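Local coordinates for MFP2B (Ascaris suum, PDB 2BJR), which enhances polymerization of the major sperm protein (MSP) in the amoeboid motility of nematode sperm and carries a bound zinc ion, at residues G47-W50 with V55-C58. Sequence-based numbering, arbitrary orientation.
Sequences GRAW and VIEC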
ATOM      1  N   GLY A  47      12.469   8.737  -7.759  1.00 15.14           N
ATOM      2  CA  GLY A  47      11.874   9.425  -6.642  1.00 15.70           C
ATOM      3  C   GLY A  47      10.692   8.581  -6.200  1.00 15.54           C
ATOM      4  O   GLY A  47      10.658   7.350  -6.434  1.00 15.39           O
ATOM      5  N   ARG A  48       9.724   9.244  -5.608  1.00 15.92           N
ATOM      6  CA  ARG A  48       8.620   8.578  -4.980  1.00 17.40           C
ATOM      7  C   ARG A  48       7.312   9.276  -5.253  1.00 17.45           C
ATOM      8  O   ARG A  48       7.246  10.511  -5.372  1.00 17.75           O
ATOM      9  CB  ARG A  48       8.914   8.382  -3.485  1.00 18.74           C
ATOM     10  CG  ARG A  48       8.961   9.651  -2.672  1.00 21.15           C
ATOM     11  CD  ARG A  48       9.784   9.564  -1.357  1.00 26.79           C
ATOM     12  NE  ARG A  48       9.980  10.910  -0.763  1.00 24.93           N
ATOM     13  CZ  ARG A  48       9.021  11.532  -0.133  1.00 25.06           C
ATOM     14  NH1 ARG A  48       7.859  10.944  -0.027  1.00 30.14           N
ATOM     15  NH2 ARG A  48       9.166  12.753   0.356  1.00 24.58           N
ATOM     16  N   ALA A  49       6.247   8.484  -5.361  1.00 16.85           N
ATOM     17  CA  ALA A  49       4.915   8.976  -5.474  1.00 16.28           C
ATOM     18  C   ALA A  49       4.073   8.405  -4.334  1.00 17.15           C
ATOM     19  O   ALA A  49       4.470   7.395  -3.705  1.00 16.85           O
ATOM     20  CB  ALA A  49       4.324   8.563  -6.796  1.00 17.53           C
ATOM     21  N   TRP A  50       2.965   9.072  -4.058  1.00 15.89           N
ATOM     22  CA  TRP A  50       2.020   8.622  -3.021  1.00 16.01           C
ATOM     23  C   TRP A  50       0.635   9.103  -3.313  1.00 15.74           C
ATOM     24  O   TRP A  50       0.427   9.990  -4.135  1.00 15.86           O
ATOM     25  CB  TRP A  50       2.461   9.059  -1.632  1.00 16.18           C
ATOM     26  CG  TRP A  50       2.441  10.561  -1.374  1.00 17.41           C
ATOM     27  CD1 TRP A  50       1.418  11.277  -0.836  1.00 18.00           C
ATOM     28  CD2 TRP A  50       3.481  11.498  -1.643  1.00 19.25           C
ATOM     29  NE1 TRP A  50       1.756  12.606  -0.746  1.00 18.96           N
ATOM     30  CE2 TRP A  50       3.024  12.768  -1.231  1.00 18.83           C
ATOM     31  CE3 TRP A  50       4.772  11.399  -2.190  1.00 19.39           C
ATOM     32  CZ2 TRP A  50       3.801  13.940  -1.352  1.00 19.03           C
ATOM     33  CZ3 TRP A  50       5.542  12.570  -2.318  1.00 19.70           C
ATOM     34  CH2 TRP A  50       5.059  13.811  -1.872  1.00 17.99           C
ATOM     35  N   VAL A  55      -5.275  10.661  -5.759  1.00 18.06           N
ATOM     36  CA  VAL A  55      -4.413  11.043  -6.875  1.00 17.91           C
ATOM     37  C   VAL A  55      -2.958  11.111  -6.517  1.00 17.39           C
ATOM     38  O   VAL A  55      -2.589  11.123  -5.336  1.00 16.19           O
ATOM     39  CB  VAL A  55      -4.855  12.447  -7.458  1.00 19.05           C
ATOM     40  CG1 VAL A  55      -6.330  12.394  -7.805  1.00 19.21           C
ATOM     41  CG2 VAL A  55      -4.571  13.531  -6.493  1.00 19.19           C
ATOM     42  N   ILE A  56      -2.122  11.139  -7.561  1.00 18.01           N
ATOM     43  CA  ILE A  56      -0.675  11.146  -7.452  1.00 18.37           C
ATOM     44  C   ILE A  56      -0.158  12.480  -6.899  1.00 19.76           C
ATOM     45  O   ILE A  56      -0.468  13.562  -7.434  1.00 19.10           O
ATOM     46  CB  ILE A  56      -0.023  10.900  -8.865  1.00 17.88           C
ATOM     47  CG1 ILE A  56      -0.343   9.511  -9.397  1.00 18.92           C
ATOM     48  CG2 ILE A  56       1.499  11.110  -8.842  1.00 18.57           C
ATOM     49  CD1 ILE A  56       0.100   9.316 -10.889  1.00 20.02           C
ATOM     50  N   GLU A  57       0.642  12.384  -5.836  1.00 18.44           N
ATOM     51  CA  GLU A  57       1.589  13.418  -5.446  1.00 17.64           C
ATOM     52  C   GLU A  57       2.945  12.755  -5.528  1.00 19.01           C
ATOM     53  O   GLU A  57       3.054  11.517  -5.566  1.00 17.21           O
ATOM     54  CB  GLU A  57       1.282  13.929  -4.049  1.00 16.91           C
ATOM     55  CG  GLU A  57       0.030  14.805  -3.992  1.00 19.07           C
ATOM     56  CD  GLU A  57      -0.181  15.552  -2.678  1.00 19.52           C
ATOM     57  OE1 GLU A  57       0.724  15.621  -1.840  1.00 23.14           O
ATOM     58  OE2 GLU A  57      -1.278  16.094  -2.470  1.00 21.99           O
ATOM     59  N   CYS A  58       4.014  13.532  -5.624  1.00 17.95           N
ATOM     60  CA  CYS A  58       5.323  12.969  -5.777  1.00 17.83           C
ATOM     61  C   CYS A  58       6.430  13.930  -5.339  1.00 18.04           C
ATOM     62  O   CYS A  58       6.191  15.124  -5.120  1.00 18.51           O
ATOM     63  CB  CYS A  58       5.543  12.492  -7.209  1.00 17.91           C
ATOM     64  SG  CYS A  58       5.218  13.824  -8.420  1.00 22.14           S
TER
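Trp-50 and Glu-57 form a hydrogen-bonded antiparallel pair near the turn of a beta hairpin, whose strands 43-52 and 55-62 are neighbours in a six-stranded antiparallel sheet. Two backbone bonds join them: Trp-50 N to Glu-57 O at 2.9 Å, and the straighter return bond from Glu-57 N to Trp-50 O (177° at the hydrogen). The next pair, Ala-49 with Cys-58, is non-hydrogen-bonded, and its CA atoms approach to 4.0 Å.

The pair illustrates how an indole can pack against the partner strand of its own hairpin. A chi1 of 67°, which tucks CG between the backbone N and C, lays the Trp-50 ring over Glu-57 and the backbone of Cys-58. Glu-57 CB sits over one face of the indole in a CH-pi contact, 3.8 Å from the centroid of the Trp-50 five-membered ring. Farther out, Trp-50 CZ3 lies 3.4 Å from Cys-58 C. The Glu-57 carboxylate is turned 67° from the indole plane; its OE2 is hydrogen-bonded to Asn-52 ND2, within the hairpin.

On the sheet face opposite Trp-50 and Glu-57, Ala-49 CB meets Cys-58 CB at 4.1 Å. Here Phe-20 packs on Ala-49 and Ile-56, and Ile-77 of strand 76-81 touches Ile-56 and Cys-58; strand 34-40 flanks strand 43-52, and strand 65-67 flanks strand 55-62.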